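Local coordinates for putative invasin (Yersinia pseudotuberculosis IP 31758, PDB 5N40), which probably serves as a bacterial surface adhesin, its elongated chain of immunoglobulin-like domains carrying a C-type lectin-like domain at the far end, at residues Ala104-Thr112 with Ser124-Ser133; Glu262-Gln272 with Pro306-Ser314. The protein carries 1 engineered substitution. All coordinates share one frame; numbering follows the deposited sequence.

Contact 1 of 2, residues Ala104-Thr112 with Ser124-Ser133; sequences APVDLTVLT and SLTVIAKYKS
Leu108 and Ala129 pack against each other across two antiparallel strands, 106-112 and 124-131, in one sheet of a bacterial immunoglobulin-like sandwich. Strand 106-112 lies at one edge of the sheet; strand 124-131 pairs with it, and strand 183-189 lies on the other side of 124-131. Paired backbone hydrogen bonds join Asp107 to Lys130, Thr109 to Ile128 and Leu111 to Thr126; Thr126 N to Leu111 O, at 2.7 Å, is the shortest.

The face carrying Leu108, Val110, Leu125, Val127 and Ala129 is the packed one. It turns to strands 142-151 and 209-217 of the second sheet, where Met143 and Phe145 meet Val127. Leu108 CD2 lies 3.7 Å from Ala129 CB, and the small alanine lets the leucine branch close in. Val110 CG1, anti to its own backbone N (chi1 -174°), slants across to Leu125 CD2 at 3.8 Å. Apolar leucine and valine suit this inward face, and beta-branched valine also favours the extended backbone.

The face of Asp107, Thr109, Leu111, Thr126, Ile128 and Lys130 is looser and more open to solvent. Its apolar touch is Leu111 CD1 on Ile128 CD1, 4.0 Å apart, while Thr126 turns its hydroxyl to Thr185 and the Lys130 amine forms a salt bridge with Asp135.

Beyond the Val106-Tyr131 bridge, Lys132 N still donates to Pro105 O. Lys132 lays its aliphatic part across Asp107 at about a right angle, and its amine goes on to a salt bridge with Asp208. Asp107 OD2 accepts from Ser133 N at 2.8 Å, nearly straight at 174°, on the syn side but well out of the carboxylate plane.

Contact 2 of 2, residues Glu262-Gln272 with Pro306-Ser314; sequences ENNETWAMFNQ and PTMQVYRSS
Arg312 reaches Phe270 and Gln272 from the short strand 311-313, its side chain extended from CG to NE. CB and CG pass 4.1 Å from the amide oxygen OE1 of Gln272, and CD comes closer to it, at 3.5 Å. NE then donates to Phe270 O at 2.8 Å, an almost straight bond (172°) lying in the guanidinium plane but rising above the plane of the carbonyl. CZ sits below the peptide of Asn271 and Gln272, so that Gln272 N stands over the centre of one guanidinium face. NH1 makes a weak bond to Gln272 OE1, and NH2 donates to the carbonyl oxygens of Gly340 and Gly344. Arginine suits the spot because its flat cation offers several N-H groups to carbonyls of chain parts far apart in sequence, Phe270 and the helix 340-343 region. Gln272 uses both ends of its amide, with NE2 donating to Ser313 O at 3.0 Å.

At the other end, Glu262 is carried across by a CG placed opposite the backbone N (chi1 -173°). Its OE2 receives Met308 N at 2.8 Å on the syn side, while OE1 accepts a hydrogen bond from each of two waters that lead on to Gln309, one to its backbone N and the other to its side-chain NE2. A carboxylate suits this place because one oxygen can accept the backbone N-H of Met308 while the other accepts from the waters. Beside it Pro306 CG rests over one face of the Trp267 ring, 3.9 Å from the centroid of the five-membered ring, a CH-pi contact; Trp267 NE1 in turn holds Glu262 O.

These bonds join strand 265-269 and its flanking chain to 306-313, across an interval holding three helices, within the C-type lectin-like adhesion domain.

How the contacts relate
The two contacts lie in different domains of a long chain and follow one another in sequence: both segments of contact 1 precede those of contact 2. Their centres are 48 Å apart, and their nearest atoms remain about 22 Å from each other, so neither touches the other. Contact 1 sits about 15 Å from the centre of the chain, in the immunoglobulin-like part; contact 2 lies about 35 Å from that centre, in the lectin-like part. They also differ in kind. Regular backbone pairing carries contact 1, whereas side chains and waters carry contact 2, between segments separated by a largely helical connection.

Contact 1 of 2, residues Ala104-Thr112 with Ser124-Ser133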
loop_
_atom_site.group_PDB
_atom_site.type_symbol
_atom_site.label_atom_id
_atom_site.label_comp_id
_atom_site.label_asym_id
_atom_site.label_seq_id
_atom_site.Cartn_x
_atom_site.Cartn_y
_atom_site.Cartn_z
ATOM N N ALA A 104 6.793 16.680 14.212
ATOM C CA ALA A 104 6.460 17.927 13.552
ATOM C C ALA A 104 5.095 17.800 12.887
ATOM O O ALA A 104 4.869 16.846 12.125
ATOM C CB ALA A 104 7.516 18.278 12.507
ATOM N N PRO A 105 4.162 18.708 13.155
ATOM C CA PRO A 105 2.915 18.704 12.386
ATOM C C PRO A 105 3.219 18.845 10.903
ATOM O O PRO A 105 3.990 19.719 10.491
ATOM C CB PRO A 105 2.153 19.912 12.932
ATOM C CG PRO A 105 2.666 20.062 14.344
ATOM C CD PRO A 105 4.119 19.679 14.274
ATOM N N VAL A 106 2.608 17.974 10.096
ATOM C CA VAL A 106 2.832 17.973 8.655
ATOM C C VAL A 106 1.514 17.803 7.907
ATOM O O VAL A 106 0.514 17.325 8.447
ATOM C CB VAL A 106 3.811 16.868 8.212
ATOM C CG1 VAL A 106 5.214 17.171 8.699
ATOM C CG2 VAL A 106 3.339 15.499 8.704
ATOM N N ASP A 107 1.532 18.219 6.642
ATOM C CA ASP A 107 0.507 17.867 5.669
ATOM C C ASP A 107 1.096 16.823 4.732
ATOM O O ASP A 107 2.224 16.984 4.248
ATOM C CB ASP A 107 0.044 19.071 4.842
ATOM C CG ASP A 107 -0.543 20.187 5.680
ATOM O OD1 ASP A 107 -1.357 19.905 6.587
ATOM O OD2 ASP A 107 -0.190 21.351 5.401
ATOM N N LEU A 108 0.342 15.765 4.486
ATOM C CA LEU A 108 0.781 14.692 3.609
ATOM C C LEU A 108 0.066 14.764 2.269
ATOM O O LEU A 108 -1.151 14.960 2.207
ATOM C CB LEU A 108 0.521 13.325 4.236
ATOM C CG LEU A 108 1.179 13.025 5.582
ATOM C CD1 LEU A 108 0.946 11.568 5.962
ATOM C CD2 LEU A 108 2.646 13.328 5.558
ATOM N N THR A 109 0.835 14.589 1.202
ATOM C CA THR A 109 0.303 14.324 -0.126
ATOM C C THR A 109 0.698 12.909 -0.519
ATOM O O THR A 109 1.829 12.487 -0.265
ATOM C CB THR A 109 0.846 15.325 -1.148
ATOM O OG1 THR A 109 0.569 16.662 -0.710
ATOM C CG2 THR A 109 0.204 15.105 -2.506
ATOM N N VAL A 110 -0.227 12.181 -1.147
ATOM C CA VAL A 110 0.017 10.801 -1.557
ATOM C C VAL A 110 -0.262 10.688 -3.046
ATOM O O VAL A 110 -1.377 10.975 -3.496
ATOM C CB VAL A 110 -0.844 9.803 -0.767
ATOM C CG1 VAL A 110 -0.462 8.372 -1.123
ATOM C CG2 VAL A 110 -0.676 10.032 0.721
ATOM N N LEU A 111 0.751 10.259 -3.796
ATOM C CA LEU A 111 0.702 10.113 -5.244
ATOM C C LEU A 111 0.973 8.662 -5.614
ATOM O O LEU A 111 1.859 8.021 -5.039
ATOM C CB LEU A 111 1.744 11.010 -5.917
ATOM C CG LEU A 111 1.655 12.508 -5.615
ATOM C CD1 LEU A 111 2.765 13.275 -6.305
ATOM C CD2 LEU A 111 0.300 13.066 -6.013
ATOM N N THR A 112 0.224 8.146 -6.581
ATOM C CA THR A 112 0.521 6.846 -7.167
ATOM C C THR A 112 0.784 7.030 -8.653
ATOM O O THR A 112 0.137 7.858 -9.302
ATOM C CB THR A 112 -0.625 5.854 -6.961
ATOM O OG1 THR A 112 -1.838 6.420 -7.462
ATOM C CG2 THR A 112 -0.782 5.513 -5.473
ATOM N N SER A 124 3.685 2.344 -7.723
ATOM C CA SER A 124 4.636 3.199 -7.025
ATOM C C SER A 124 3.857 4.254 -6.249
ATOM O O SER A 124 3.142 5.063 -6.844
ATOM C CB SER A 124 5.600 3.855 -8.010
ATOM O OG SER A 124 6.605 4.585 -7.324
ATOM N N LEU A 125 3.988 4.232 -4.929
ATOM C CA LEU A 125 3.248 5.115 -4.038
ATOM C C LEU A 125 4.243 6.039 -3.357
ATOM O O LEU A 125 5.194 5.567 -2.724
ATOM C CB LEU A 125 2.457 4.303 -3.005
ATOM C CG LEU A 125 1.487 5.022 -2.059
ATOM C CD1 LEU A 125 0.481 4.021 -1.519
ATOM C CD2 LEU A 125 2.200 5.716 -0.910
ATOM N N THR A 126 4.032 7.348 -3.499
ATOM C CA THR A 126 4.899 8.358 -2.903
ATOM C C THR A 126 4.127 9.197 -1.891
ATOM O O THR A 126 3.072 9.754 -2.212
ATOM C CB THR A 126 5.498 9.270 -3.978
ATOM O OG1 THR A 126 6.281 8.490 -4.892
ATOM C CG2 THR A 126 6.370 10.347 -3.353
ATOM N N VAL A 127 4.666 9.287 -0.679
ATOM C CA VAL A 127 4.187 10.208 0.351
ATOM C C VAL A 127 5.109 11.414 0.364
ATOM O O VAL A 127 6.333 11.260 0.446
ATOM C CB VAL A 127 4.162 9.538 1.741
ATOM C CG1 VAL A 127 3.558 10.492 2.780
ATOM C CG2 VAL A 127 3.414 8.216 1.708
ATOM N N ILE A 128 4.530 12.612 0.302
ATOM C CA ILE A 128 5.281 13.856 0.416
ATOM C C ILE A 128 4.802 14.556 1.678
ATOM O O ILE A 128 3.599 14.805 1.831
ATOM C CB ILE A 128 5.092 14.773 -0.801
ATOM C CG1 ILE A 128 5.406 14.025 -2.097
ATOM C CG2 ILE A 128 5.959 16.034 -0.646
ATOM C CD1 ILE A 128 5.062 14.804 -3.344
ATOM N N ALA A 129 5.733 14.861 2.576
ATOM C CA ALA A 129 5.430 15.534 3.835
ATOM C C ALA A 129 5.994 16.947 3.794
ATOM O O ALA A 129 7.161 17.151 3.429
ATOM C CB ALA A 129 6.007 14.767 5.027
ATOM N N LYS A 130 5.161 17.914 4.153
ATOM C CA LYS A 130 5.577 19.294 4.317
ATOM C C LYS A 130 5.116 19.778 5.681
ATOM O O LYS A 130 4.062 19.366 6.179
ATOM C CB LYS A 130 5.000 20.185 3.218
ATOM C CG LYS A 130 5.463 19.771 1.822
ATOM C CD LYS A 130 4.723 20.500 0.735
ATOM C CE LYS A 130 5.218 20.074 -0.641
ATOM N NZ LYS A 130 4.427 20.740 -1.703
ATOM N N TYR A 131 5.901 20.666 6.277
ATOM C CA TYR A 131 5.503 21.223 7.561
ATOM C C TYR A 131 4.160 21.919 7.409
ATOM O O TYR A 131 3.912 22.630 6.429
ATOM C CB TYR A 131 6.560 22.187 8.091
ATOM C CG TYR A 131 7.872 21.510 8.388
ATOM C CD1 TYR A 131 7.941 20.459 9.293
ATOM C CD2 TYR A 131 9.035 21.900 7.757
ATOM C CE1 TYR A 131 9.133 19.815 9.558
ATOM C CE2 TYR A 131 10.236 21.271 8.024
ATOM C CZ TYR A 131 10.278 20.231 8.930
ATOM O OH TYR A 131 11.466 19.601 9.191
ATOM N N LYS A 132 3.290 21.701 8.388
ATOM C CA LYS A 132 1.875 21.993 8.226
ATOM C C LYS A 132 1.645 23.434 7.781
ATOM O O LYS A 132 2.156 24.384 8.389
ATOM C CB LYS A 132 1.142 21.714 9.540
ATOM C CG LYS A 132 -0.353 21.900 9.449
ATOM C CD LYS A 132 -1.072 21.269 10.623
ATOM C CE LYS A 132 -1.090 19.739 10.546
ATOM N NZ LYS A 132 -1.780 19.138 11.737
ATOM N N SER A 133 0.849 23.575 6.718
ATOM C CA SER A 133 0.425 24.844 6.132
ATOM C C SER A 133 1.557 25.576 5.425
ATOM O O SER A 133 1.422 26.763 5.125
ATOM C CB SER A 133 -0.218 25.766 7.175
ATOM O OG SER A 133 0.756 26.451 7.954
#

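Contact 2 of 2, residues Glu262-Gln272 with Pro306-Ser314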
loop_
_atom_site.group_PDB
_atom_site.type_symbol
_atom_site.label_atom_id
_atom_site.label_comp_id
_atom_site.label_asym_id
_atom_site.label_seq_id
_atom_site.Cartn_x
_atom_site.Cartn_y
_atom_site.Cartn_z
ATOM N N GLU A 262 -19.299 -18.109 -11.136
ATOM C CA GLU A 262 -17.964 -18.683 -11.155
ATOM C C GLU A 262 -16.950 -17.556 -11.055
ATOM O O GLU A 262 -17.089 -16.538 -11.742
ATOM C CB GLU A 262 -17.746 -19.504 -12.431
ATOM C CG GLU A 262 -16.449 -20.270 -12.441
ATOM C CD GLU A 262 -16.368 -21.251 -13.596
ATOM O OE1 GLU A 262 -17.427 -21.581 -14.177
ATOM O OE2 GLU A 262 -15.247 -21.682 -13.914
ATOM N N ASN A 263 -15.948 -17.738 -10.188
ATOM C CA ASN A 263 -14.882 -16.757 -9.985
ATOM C C ASN A 263 -15.463 -15.392 -9.634
ATOM O O ASN A 263 -15.031 -14.362 -10.155
ATOM C CB ASN A 263 -13.971 -16.669 -11.209
ATOM C CG ASN A 263 -13.347 -18.006 -11.555
ATOM O OD1 ASN A 263 -13.047 -18.804 -10.667
ATOM N ND2 ASN A 263 -13.160 -18.263 -12.843
ATOM N N ASN A 264 -16.463 -15.393 -8.748
ATOM C CA ASN A 264 -17.051 -14.180 -8.180
ATOM C C ASN A 264 -17.756 -13.320 -9.224
ATOM O O ASN A 264 -17.959 -12.114 -9.012
ATOM C CB ASN A 264 -15.992 -13.357 -7.441
ATOM C CG ASN A 264 -15.511 -14.043 -6.179
ATOM O OD1 ASN A 264 -16.305 -14.622 -5.436
ATOM N ND2 ASN A 264 -14.208 -13.994 -5.934
ATOM N N GLU A 265 -18.138 -13.921 -10.345
ATOM C CA GLU A 265 -18.935 -13.262 -11.370
ATOM C C GLU A 265 -20.082 -14.176 -11.785
ATOM O O GLU A 265 -20.009 -15.403 -11.648
ATOM C CB GLU A 265 -18.080 -12.904 -12.599
ATOM C CG GLU A 265 -16.824 -12.102 -12.293
ATOM C CD GLU A 265 -17.114 -10.653 -11.914
ATOM O OE1 GLU A 265 -18.277 -10.209 -12.083
ATOM O OE2 GLU A 265 -16.174 -9.968 -11.440
ATOM N N THR A 266 -21.144 -13.564 -12.313
ATOM C CA THR A 266 -22.325 -14.281 -12.782
ATOM C C THR A 266 -22.366 -14.239 -14.303
ATOM O O THR A 266 -22.476 -13.162 -14.900
ATOM C CB THR A 266 -23.604 -13.683 -12.198
ATOM O OG1 THR A 266 -23.566 -13.800 -10.776
ATOM C CG2 THR A 266 -24.833 -14.412 -12.724
ATOM N N TRP A 267 -22.315 -15.411 -14.916
ATOM C CA TRP A 267 -22.153 -15.536 -16.354
ATOM C C TRP A 267 -23.452 -15.960 -17.021
ATOM O O TRP A 267 -24.237 -16.732 -16.464
ATOM C CB TRP A 267 -21.061 -16.551 -16.672
ATOM C CG TRP A 267 -19.758 -16.166 -16.068
ATOM C CD1 TRP A 267 -19.242 -16.594 -14.881
ATOM C CD2 TRP A 267 -18.811 -15.252 -16.614
ATOM N NE1 TRP A 267 -18.018 -16.017 -14.666
ATOM C CE2 TRP A 267 -17.733 -15.183 -15.717
ATOM C CE3 TRP A 267 -18.768 -14.487 -17.786
ATOM C CZ2 TRP A 267 -16.621 -14.371 -15.950
ATOM C CZ3 TRP A 267 -17.673 -13.696 -18.021
ATOM C CH2 TRP A 267 -16.611 -13.638 -17.106
ATOM N N ALA A 268 -23.664 -15.442 -18.227
ATOM C CA ALA A 268 -24.758 -15.899 -19.068
ATOM C C ALA A 268 -24.424 -17.263 -19.659
ATOM O O ALA A 268 -23.273 -17.540 -20.006
ATOM C CB ALA A 268 -25.024 -14.896 -20.187
ATOM N N MET A 269 -25.444 -18.113 -19.780
ATOM C CA MET A 269 -25.282 -19.467 -20.291
ATOM C C MET A 269 -26.392 -19.760 -21.292
ATOM O O MET A 269 -27.486 -19.198 -21.203
ATOM C CB MET A 269 -25.299 -20.497 -19.152
ATOM C CG MET A 269 -24.310 -20.195 -18.032
ATOM S SD MET A 269 -22.572 -20.246 -18.536
ATOM C CE MET A 269 -22.191 -21.972 -18.264
ATOM N N PHE A 270 -26.103 -20.652 -22.242
ATOM C CA PHE A 270 -26.908 -20.784 -23.448
ATOM C C PHE A 270 -27.068 -22.248 -23.838
ATOM O O PHE A 270 -26.170 -23.065 -23.627
ATOM C CB PHE A 270 -26.265 -20.036 -24.626
ATOM C CG PHE A 270 -25.961 -18.599 -24.340
ATOM C CD1 PHE A 270 -24.794 -18.244 -23.682
ATOM C CD2 PHE A 270 -26.838 -17.603 -24.731
ATOM C CE1 PHE A 270 -24.514 -16.916 -23.416
ATOM C CE2 PHE A 270 -26.563 -16.274 -24.467
ATOM C CZ PHE A 270 -25.397 -15.933 -23.810
ATOM N N ASN A 271 -28.221 -22.568 -24.424
ATOM C CA ASN A 271 -28.359 -23.824 -25.146
ATOM C C ASN A 271 -27.914 -23.602 -26.587
ATOM O O ASN A 271 -27.528 -22.497 -26.979
ATOM C CB ASN A 271 -29.790 -24.365 -25.065
ATOM C CG ASN A 271 -30.809 -23.475 -25.761
ATOM O OD1 ASN A 271 -30.465 -22.585 -26.540
ATOM N ND2 ASN A 271 -32.086 -23.727 -25.483
ATOM N N GLN A 272 -27.969 -24.662 -27.395
ATOM C CA GLN A 272 -27.394 -24.588 -28.735
ATOM C C GLN A 272 -28.119 -23.562 -29.602
ATOM O O GLN A 272 -27.482 -22.764 -30.299
ATOM C CB GLN A 272 -27.416 -25.969 -29.387
ATOM C CG GLN A 272 -26.598 -26.053 -30.662
ATOM C CD GLN A 272 -25.095 -26.014 -30.418
ATOM O OE1 GLN A 272 -24.614 -26.315 -29.323
ATOM N NE2 GLN A 272 -24.342 -25.661 -31.458
ATOM N N PRO A 306 -13.690 -18.434 -17.397
ATOM C CA PRO A 306 -14.198 -19.470 -16.481
ATOM C C PRO A 306 -14.298 -20.816 -17.183
ATOM O O PRO A 306 -14.922 -20.924 -18.243
ATOM C CB PRO A 306 -15.585 -18.947 -16.091
ATOM C CG PRO A 306 -16.007 -18.140 -17.278
ATOM C CD PRO A 306 -14.756 -17.506 -17.816
ATOM N N THR A 307 -13.728 -21.853 -16.566
ATOM C CA THR A 307 -13.581 -23.143 -17.238
ATOM C C THR A 307 -14.277 -24.303 -16.529
ATOM O O THR A 307 -14.141 -25.448 -16.978
ATOM C CB THR A 307 -12.097 -23.484 -17.412
ATOM O OG1 THR A 307 -11.460 -23.526 -16.132
ATOM C CG2 THR A 307 -11.406 -22.473 -18.313
ATOM N N MET A 308 -15.018 -24.059 -15.448
ATOM C CA MET A 308 -15.686 -25.173 -14.773
ATOM C C MET A 308 -16.803 -25.769 -15.624
ATOM O O MET A 308 -17.153 -26.942 -15.444
ATOM C CB MET A 308 -16.248 -24.727 -13.421
ATOM C CG MET A 308 -15.193 -24.541 -12.348
ATOM S SD MET A 308 -15.907 -24.038 -10.764
ATOM C CE MET A 308 -14.489 -24.191 -9.680
ATOM N N GLN A 309 -17.371 -24.997 -16.547
ATOM C CA GLN A 309 -18.454 -25.467 -17.396
ATOM C C GLN A 309 -18.009 -25.446 -18.852
ATOM O O GLN A 309 -17.172 -24.631 -19.257
ATOM C CB GLN A 309 -19.723 -24.618 -17.224
ATOM C CG GLN A 309 -20.147 -24.404 -15.770
ATOM C CD GLN A 309 -20.304 -25.706 -14.990
ATOM O OE1 GLN A 309 -20.456 -26.785 -15.571
ATOM N NE2 GLN A 309 -20.265 -25.606 -13.663
ATOM N N VAL A 310 -18.582 -26.354 -19.639
ATOM C CA VAL A 310 -18.096 -26.570 -20.996
ATOM C C VAL A 310 -18.494 -25.410 -21.902
ATOM O O VAL A 310 -19.385 -24.607 -21.596
ATOM C CB VAL A 310 -18.613 -27.911 -21.541
ATOM C CG1 VAL A 310 -18.194 -29.036 -20.611
ATOM C CG2 VAL A 310 -20.138 -27.882 -21.712
ATOM N N TYR A 311 -17.814 -25.337 -23.047
ATOM C CA TYR A 311 -18.054 -24.344 -24.083
ATOM C C TYR A 311 -18.682 -25.015 -25.296
ATOM O O TYR A 311 -18.263 -26.105 -25.698
ATOM C CB TYR A 311 -16.741 -23.652 -24.483
ATOM C CG TYR A 311 -16.282 -22.618 -23.471
ATOM C CD1 TYR A 311 -15.914 -22.986 -22.184
ATOM C CD2 TYR A 311 -16.220 -21.273 -23.809
ATOM C CE1 TYR A 311 -15.516 -22.029 -21.250
ATOM C CE2 TYR A 311 -15.815 -20.315 -22.886
ATOM C CZ TYR A 311 -15.460 -20.700 -21.616
ATOM O OH TYR A 311 -15.063 -19.734 -20.699
ATOM N N ARG A 312 -19.688 -24.368 -25.877
ATOM C CA ARG A 312 -20.401 -24.958 -27.004
ATOM C C ARG A 312 -19.591 -24.827 -28.289
ATOM O O ARG A 312 -18.850 -23.860 -28.490
ATOM C CB ARG A 312 -21.773 -24.299 -27.187
ATOM C CG ARG A 312 -22.751 -24.612 -26.064
ATOM C CD ARG A 312 -24.197 -24.292 -26.445
ATOM N NE ARG A 312 -25.134 -24.913 -25.511
ATOM C CZ ARG A 312 -25.488 -26.195 -25.541
ATOM N NH1 ARG A 312 -24.991 -27.010 -26.466
ATOM N NH2 ARG A 312 -26.343 -26.668 -24.644
ATOM N N SER A 313 -19.735 -25.823 -29.160
ATOM C CA SER A 313 -19.149 -25.788 -30.490
ATOM C C SER A 313 -20.245 -25.947 -31.531
ATOM O O SER A 313 -21.388 -26.294 -31.223
ATOM C CB SER A 313 -18.089 -26.884 -30.674
ATOM O OG SER A 313 -18.661 -28.064 -31.226
ATOM N N SER A 314 -19.875 -25.699 -32.782
ATOM C CA SER A 314 -20.788 -25.833 -33.906
ATOM C C SER A 314 -20.576 -27.128 -34.678
ATOM O O SER A 314 -21.108 -27.271 -35.783
ATOM C CB SER A 314 -20.634 -24.640 -34.846
ATOM O OG SER A 314 -19.288 -24.510 -35.265
HETATM O O HOH W 1 -17.274 -22.143 -16.759
HETATM O O HOH W 2 -19.392 -23.148 -12.340
HETATM O O HOH W 3 -22.359 -27.518 -28.055
#